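Local coordinates for putative glycosyltransferase (GalT1) (Streptococcus parasanguinis, PDB 4PHR), which probably transfers a sugar from a nucleotide donor, this piece being its N-terminal GT-D glycosyltransferase domain, which binds UDP, at residues A29-F34 with Q222-G227; K146-V151 with L200-L205. All blocks are in the same frame, centred on the assembly; numbering follows the deposited sequence.

Interaction 1 of 2, residues A29-F34 with Q222-G227; sequences ASVVRF and QAIDLG. With UDP (uridine-5'-diphosphate), chain B.
R33 lays its side chain across that of D225 at about a right angle, with the guanidinium and carboxylate planes 63° apart. CG leaves beside the backbone N, and a bend at chi3 (-53°) brings the guanidinium to D225 of strand 223-225. Its side-on grip takes two atoms of one residue: NE meets D225 O at 2.9 Å, with the oxygen close to the guanidinium plane but the donor above the carbonyl plane, while NH2 makes a salt bridge to D225 OD1 at 2.9 Å, from above the carboxylate plane. The other oxygen, D225 OD2, accepts R33 N at 3.0 Å on its anti side and also forms a salt bridge with K210. Beyond the aspartate, R33 NH1 reaches UDP O3B at 2.8 Å; NH2 adds a longer bond to O3B and a weak one to O2A. Before R33 the strands share a single bridge at V31 and I224, made by V31 N to A223 O and D225 N to V31 O, both 3.0 Å; V31 CG2 lies 4.0 Å from I224 CG2. S30 OG accepts the amide of A223 in a nearly straight bond (168°) and also pairs with T217; Q222 NE2 closes the far end on A29 O. Held by D225 O and OD1, and by T117 O at NH1, R33 is probably kept oriented toward the diphosphate, and the carboxylate probably offsets part of the positive charge that R33 and K210 gather there.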
loop_
_atom_site.group_PDB
_atom_site.type_symbol
_atom_site.label_atom_id
_atom_site.label_comp_id
_atom_site.label_asym_id
_atom_site.label_seq_id
_atom_site.Cartn_x
_atom_site.Cartn_y
_atom_site.Cartn_z
ATOM N N ALA A 29 -13.489 -6.342 3.564
ATOM C CA ALA A 29 -12.819 -5.468 4.516
ATOM C C ALA A 29 -12.046 -4.338 3.842
ATOM O O ALA A 29 -11.537 -4.486 2.733
ATOM C CB ALA A 29 -11.877 -6.280 5.390
ATOM N N SER A 30 -11.961 -3.211 4.533
ATOM C CA SER A 30 -10.970 -2.201 4.191
ATOM C C SER A 30 -9.589 -2.746 4.551
ATOM O O SER A 30 -9.474 -3.719 5.303
ATOM C CB SER A 30 -11.230 -0.911 4.961
ATOM O OG SER A 30 -12.400 -0.270 4.491
ATOM N N VAL A 31 -8.540 -2.120 4.031
ATOM C CA VAL A 31 -7.190 -2.591 4.275
ATOM C C VAL A 31 -6.276 -1.401 4.481
ATOM O O VAL A 31 -6.240 -0.495 3.648
ATOM C CB VAL A 31 -6.635 -3.407 3.084
ATOM C CG1 VAL A 31 -5.227 -3.922 3.413
ATOM C CG2 VAL A 31 -7.559 -4.561 2.748
ATOM N N VAL A 32 -5.540 -1.408 5.592
ATOM C CA VAL A 32 -4.494 -0.418 5.822
ATOM C C VAL A 32 -3.174 -1.166 5.996
ATOM O O VAL A 32 -3.107 -2.170 6.713
ATOM C CB VAL A 32 -4.822 0.473 7.050
ATOM C CG1 VAL A 32 -4.956 -0.351 8.320
ATOM C CG2 VAL A 32 -3.781 1.549 7.223
ATOM N N ARG A 33 -2.125 -0.691 5.327
ATOM C CA ARG A 33 -0.831 -1.380 5.360
ATOM C C ARG A 33 0.239 -0.512 6.026
ATOM O O ARG A 33 0.392 0.660 5.700
ATOM C CB ARG A 33 -0.379 -1.780 3.948
ATOM C CG ARG A 33 -1.377 -2.640 3.140
ATOM C CD ARG A 33 -0.907 -2.851 1.666
ATOM N NE ARG A 33 -0.648 -1.536 1.104
ATOM C CZ ARG A 33 0.529 -0.920 1.048
ATOM N NH1 ARG A 33 1.666 -1.554 1.351
ATOM N NH2 ARG A 33 0.567 0.338 0.641
ATOM N N PHE A 34 0.966 -1.074 6.981
ATOM C CA PHE A 34 2.084 -0.359 7.583
ATOM C C PHE A 34 3.373 -0.894 6.990
ATOM O O PHE A 34 3.650 -2.088 7.076
ATOM C CB PHE A 34 2.073 -0.494 9.111
ATOM C CG PHE A 34 1.010 0.330 9.762
ATOM C CD1 PHE A 34 -0.309 -0.098 9.768
ATOM C CD2 PHE A 34 1.320 1.557 10.323
ATOM C CE1 PHE A 34 -1.294 0.686 10.346
ATOM C CE2 PHE A 34 0.349 2.333 10.904
ATOM C CZ PHE A 34 -0.961 1.902 10.912
ATOM N N GLN A 222 -15.743 0.667 2.173
ATOM C CA GLN A 222 -14.623 -0.235 1.943
ATOM C C GLN A 222 -13.564 0.490 1.121
ATOM O O GLN A 222 -13.812 0.911 -0.014
ATOM C CB GLN A 222 -15.056 -1.521 1.229
ATOM C CG GLN A 222 -13.910 -2.521 1.111
ATOM C CD GLN A 222 -14.246 -3.754 0.289
ATOM O OE1 GLN A 222 -15.282 -3.817 -0.376
ATOM N NE2 GLN A 222 -13.354 -4.738 0.320
ATOM N N ALA A 223 -12.388 0.648 1.718
ATOM C CA ALA A 223 -11.281 1.325 1.066
ATOM C C ALA A 223 -10.025 0.486 1.241
ATOM O O ALA A 223 -9.741 -0.004 2.340
ATOM C CB ALA A 223 -11.087 2.716 1.647
ATOM N N ILE A 224 -9.279 0.314 0.154
ATOM C CA ILE A 224 -8.134 -0.584 0.142
ATOM C C ILE A 224 -6.852 0.161 -0.206
ATOM O O ILE A 224 -6.714 0.727 -1.284
ATOM C CB ILE A 224 -8.348 -1.747 -0.857
ATOM C CG1 ILE A 224 -9.669 -2.475 -0.562
ATOM C CG2 ILE A 224 -7.179 -2.724 -0.828
ATOM C CD1 ILE A 224 -9.963 -3.607 -1.532
ATOM N N ASP A 225 -5.917 0.145 0.727
ATOM C CA ASP A 225 -4.603 0.763 0.559
ATOM C C ASP A 225 -3.747 -0.156 -0.320
ATOM O O ASP A 225 -3.333 -1.230 0.132
ATOM C CB ASP A 225 -4.006 0.889 1.967
ATOM C CG ASP A 225 -2.553 1.291 1.980
ATOM O OD1 ASP A 225 -1.986 1.634 0.918
ATOM O OD2 ASP A 225 -1.983 1.292 3.101
ATOM N N LEU A 226 -3.506 0.246 -1.573
ATOM C CA LEU A 226 -2.767 -0.597 -2.522
ATOM C C LEU A 226 -1.373 -0.094 -2.910
ATOM O O LEU A 226 -0.685 -0.743 -3.697
ATOM C CB LEU A 226 -3.585 -0.841 -3.794
ATOM C CG LEU A 226 -4.790 -1.786 -3.673
ATOM C CD1 LEU A 226 -5.518 -1.902 -5.009
ATOM C CD2 LEU A 226 -4.340 -3.152 -3.167
ATOM N N GLY A 227 -0.968 1.061 -2.386
ATOM C CA GLY A 227 0.412 1.508 -2.495
ATOM C C GLY A 227 1.037 1.369 -3.871
ATOM O O GLY A 227 0.531 1.917 -4.849
HETATM N N1 UDP B . 2.272 8.818 -2.957
HETATM C C2 UDP B . 1.679 9.985 -3.372
HETATM N N3 UDP B . 1.713 11.095 -2.563
HETATM C C4 UDP B . 2.331 11.049 -1.337
HETATM C C5 UDP B . 2.931 9.865 -0.908
HETATM C C6 UDP B . 3.008 8.807 -1.807
HETATM O O2 UDP B . 1.139 10.054 -4.477
HETATM O O4 UDP B . 2.309 12.066 -0.634
HETATM C "C1'" UDP B . 2.150 7.623 -3.805
HETATM C "C2'" UDP B . 3.332 7.156 -4.612
HETATM O "O2'" UDP B . 3.448 7.905 -5.804
HETATM C "C3'" UDP B . 2.941 5.718 -4.875
HETATM C "C4'" UDP B . 2.206 5.328 -3.603
HETATM O "O4'" UDP B . 1.891 6.548 -2.925
HETATM O "O3'" UDP B . 2.035 5.654 -5.954
HETATM C "C5'" UDP B . 3.046 4.419 -2.714
HETATM O "O5'" UDP B . 2.326 4.165 -1.515
HETATM P PA UDP B . 2.932 3.267 -0.325
HETATM O O1A UDP B . 4.101 3.950 0.262
HETATM O O2A UDP B . 1.802 2.988 0.593
HETATM O O3A UDP B . 3.425 1.952 -1.134
HETATM P PB UDP B . 4.007 0.507 -0.656
HETATM O O1B UDP B . 5.471 0.551 -0.944
HETATM O O2B UDP B . 3.297 -0.454 -1.533
HETATM O O3B UDP B . 3.729 0.327 0.804
#

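Interaction 2 of 2, residues K146-V151 with L200-L205; sequences KDLLIV and LILVML. With UDP (uridine-5'-diphosphate), chain B.
CG beside the backbone N in L148 (chi1 -60°) and anti to it in L200 (chi1 172°) brings the two leucines side by side, pointing the same way, with CD2 against CD2 at 4.0 Å. The other branch of L148, CD1, meets L202 CD1 at 3.9 Å, so L148 fits between two leucines of the next strand. Further along this face I150 CG2 lies 3.9 Å from M204 SD, the methionine chain turning at chi2 (76°) so that its sulfur meets the isoleucine branch obliquely. On the reverse face V151 CG2 and I201 CG2 run alongside each other at 4.2 Å, and V203 CG1 packs beside V151 CB. Five backbone bonds make the parallel ladder, from L200 N on D147 O to M204 N on V151 O (2.8 Å). Past its end, L205 N comes within 3.3 Å of UDP O4', and L205 CD1 lies 3.5 Å from the uracil oxygen O2, so the turn after the ladder brings L205 against the nucleoside. Strand 147-153 is central in a five-stranded parallel sheet, between 170-176 and 200-204, the latter next to edge strand 223-225; helices 185-195 and 206-218 cover the face of L149, V151, I201 and V203.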
loop_
_atom_site.group_PDB
_atom_site.type_symbol
_atom_site.label_atom_id
_atom_site.label_comp_id
_atom_site.label_asym_id
_atom_site.label_seq_id
_atom_site.Cartn_x
_atom_site.Cartn_y
_atom_site.Cartn_z
ATOM N N LYS A 146 -16.403 -3.917 -10.575
ATOM C CA LYS A 146 -16.677 -2.861 -9.614
ATOM C C LYS A 146 -16.486 -1.489 -10.238
ATOM O O LYS A 146 -15.676 -1.316 -11.151
ATOM C CB LYS A 146 -15.756 -2.981 -8.397
ATOM C CG LYS A 146 -15.835 -4.312 -7.668
ATOM C CD LYS A 146 -17.214 -4.538 -7.081
ATOM C CE LYS A 146 -17.186 -5.625 -6.019
ATOM N NZ LYS A 146 -16.726 -6.928 -6.563
ATOM N N ASP A 147 -17.236 -0.513 -9.739
ATOM C CA ASP A 147 -16.958 0.889 -10.043
ATOM C C ASP A 147 -15.933 1.390 -9.041
ATOM O O ASP A 147 -16.147 1.287 -7.834
ATOM C CB ASP A 147 -18.234 1.724 -9.953
ATOM C CG ASP A 147 -19.248 1.349 -11.018
ATOM O OD1 ASP A 147 -18.897 1.397 -12.218
ATOM O OD2 ASP A 147 -20.388 1.000 -10.651
ATOM N N LEU A 148 -14.825 1.928 -9.543
ATOM C CA LEU A 148 -13.708 2.304 -8.688
ATOM C C LEU A 148 -13.572 3.801 -8.503
ATOM O O LEU A 148 -13.808 4.577 -9.435
ATOM C CB LEU A 148 -12.391 1.794 -9.275
ATOM C CG LEU A 148 -12.262 0.286 -9.450
ATOM C CD1 LEU A 148 -10.919 -0.068 -10.081
ATOM C CD2 LEU A 148 -12.461 -0.399 -8.106
ATOM N N LEU A 149 -13.164 4.193 -7.299
ATOM C CA LEU A 149 -12.616 5.518 -7.068
ATOM C C LEU A 149 -11.170 5.307 -6.646
ATOM O O LEU A 149 -10.909 4.699 -5.610
ATOM C CB LEU A 149 -13.393 6.249 -5.972
ATOM C CG LEU A 149 -12.860 7.632 -5.585
ATOM C CD1 LEU A 149 -12.854 8.574 -6.785
ATOM C CD2 LEU A 149 -13.681 8.222 -4.448
ATOM N N ILE A 150 -10.237 5.764 -7.469
ATOM C CA ILE A 150 -8.821 5.627 -7.160
ATOM C C ILE A 150 -8.301 6.965 -6.678
ATOM O O ILE A 150 -8.435 7.975 -7.373
ATOM C CB ILE A 150 -8.010 5.162 -8.394
ATOM C CG1 ILE A 150 -8.469 3.768 -8.849
ATOM C CG2 ILE A 150 -6.509 5.220 -8.107
ATOM C CD1 ILE A 150 -7.767 3.281 -10.095
ATOM N N VAL A 151 -7.741 6.969 -5.474
ATOM C CA VAL A 151 -7.169 8.172 -4.886
ATOM C C VAL A 151 -5.668 7.950 -4.890
ATOM O O VAL A 151 -5.177 7.045 -4.225
ATOM C CB VAL A 151 -7.688 8.394 -3.443
ATOM C CG1 VAL A 151 -7.141 9.703 -2.860
ATOM C CG2 VAL A 151 -9.220 8.394 -3.421
ATOM N N LEU A 200 -15.970 1.171 -4.942
ATOM C CA LEU A 200 -14.896 0.635 -4.121
ATOM C C LEU A 200 -13.744 1.631 -4.213
ATOM O O LEU A 200 -13.391 2.082 -5.307
ATOM C CB LEU A 200 -14.464 -0.727 -4.666
ATOM C CG LEU A 200 -13.217 -1.381 -4.075
ATOM C CD1 LEU A 200 -13.442 -1.707 -2.605
ATOM C CD2 LEU A 200 -12.867 -2.650 -4.847
ATOM N N ILE A 201 -13.160 1.984 -3.076
ATOM C CA ILE A 201 -12.112 2.998 -3.053
ATOM C C ILE A 201 -10.751 2.319 -2.960
ATOM O O ILE A 201 -10.545 1.477 -2.094
ATOM C CB ILE A 201 -12.296 3.970 -1.854
ATOM C CG1 ILE A 201 -13.717 4.558 -1.836
ATOM C CG2 ILE A 201 -11.239 5.066 -1.888
ATOM C CD1 ILE A 201 -14.053 5.311 -0.547
ATOM N N LEU A 202 -9.845 2.659 -3.874
ATOM C CA LEU A 202 -8.474 2.151 -3.855
ATOM C C LEU A 202 -7.576 3.347 -3.627
ATOM O O LEU A 202 -7.757 4.384 -4.267
ATOM C CB LEU A 202 -8.107 1.502 -5.192
ATOM C CG LEU A 202 -9.027 0.380 -5.691
ATOM C CD1 LEU A 202 -8.500 -0.210 -7.002
ATOM C CD2 LEU A 202 -9.210 -0.700 -4.630
ATOM N N VAL A 203 -6.617 3.218 -2.716
ATOM C CA VAL A 203 -5.792 4.360 -2.356
ATOM C C VAL A 203 -4.314 4.023 -2.524
ATOM O O VAL A 203 -3.842 3.013 -2.001
ATOM C CB VAL A 203 -6.056 4.809 -0.899
ATOM C CG1 VAL A 203 -5.363 6.135 -0.630
ATOM C CG2 VAL A 203 -7.555 4.915 -0.637
ATOM N N MET A 204 -3.597 4.890 -3.242
ATOM C CA MET A 204 -2.165 4.738 -3.478
ATOM C C MET A 204 -1.536 6.082 -3.124
ATOM O O MET A 204 -1.394 6.958 -3.978
ATOM C CB MET A 204 -1.872 4.353 -4.937
ATOM C CG MET A 204 -2.482 3.017 -5.373
ATOM S SD MET A 204 -4.271 3.107 -5.682
ATOM C CE MET A 204 -4.491 1.823 -6.911
ATOM N N LEU A 205 -1.184 6.258 -1.851
ATOM C CA LEU A 205 -0.891 7.600 -1.362
ATOM C C LEU A 205 -0.009 7.606 -0.113
ATOM O O LEU A 205 -0.167 8.450 0.766
ATOM C CB LEU A 205 -2.195 8.390 -1.122
ATOM C CG LEU A 205 -2.089 9.909 -1.299
ATOM C CD1 LEU A 205 -1.931 10.291 -2.774
ATOM C CD2 LEU A 205 -3.301 10.611 -0.692
HETATM N N1 UDP B . 2.272 8.818 -2.957
HETATM C C2 UDP B . 1.679 9.985 -3.372
HETATM N N3 UDP B . 1.713 11.095 -2.563
HETATM C C4 UDP B . 2.331 11.049 -1.337
HETATM C C5 UDP B . 2.931 9.865 -0.908
HETATM C C6 UDP B . 3.008 8.807 -1.807
HETATM O O2 UDP B . 1.139 10.054 -4.477
HETATM O O4 UDP B . 2.309 12.066 -0.634
HETATM C "C1'" UDP B . 2.150 7.623 -3.805
HETATM C "C2'" UDP B . 3.332 7.156 -4.612
HETATM O "O2'" UDP B . 3.448 7.905 -5.804
HETATM C "C3'" UDP B . 2.941 5.718 -4.875
HETATM C "C4'" UDP B . 2.206 5.328 -3.603
HETATM O "O4'" UDP B . 1.891 6.548 -2.925
HETATM O "O3'" UDP B . 2.035 5.654 -5.954
HETATM C "C5'" UDP B . 3.046 4.419 -2.714
HETATM O "O5'" UDP B . 2.326 4.165 -1.515
HETATM P PA UDP B . 2.932 3.267 -0.325
HETATM O O1A UDP B . 4.101 3.950 0.262
HETATM O O2A UDP B . 1.802 2.988 0.593
HETATM O O3A UDP B . 3.425 1.952 -1.134
HETATM P PB UDP B . 4.007 0.507 -0.656
HETATM O O1B UDP B . 5.471 0.551 -0.944
HETATM O O2B UDP B . 3.297 -0.454 -1.533
HETATM O O3B UDP B . 3.729 0.327 0.804
#

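In the fold
From the N terminus, strand 30-33 comes first and waits nearly two hundred residues for strand 223-225, so interaction 1 closes the wide loop. Interaction 2 is nested inside it, joining strands 147-153 and 200-204 across a span that includes strand 170-176 and helix 185-195. After strand 200-204, helix 206-218 leads the chain on to strand 223-225, which lies beside 200-204 in the five-stranded sheet; I224 N to I201 O and L226 N to V203 O probably bond the two contacts together. Interaction 1 thus ties the three-stranded sheet of 30-33 to the edge of the larger one. UDP lies at the C-terminal ends of these strands, interaction 1 meeting its diphosphate and interaction 2 its nucleoside.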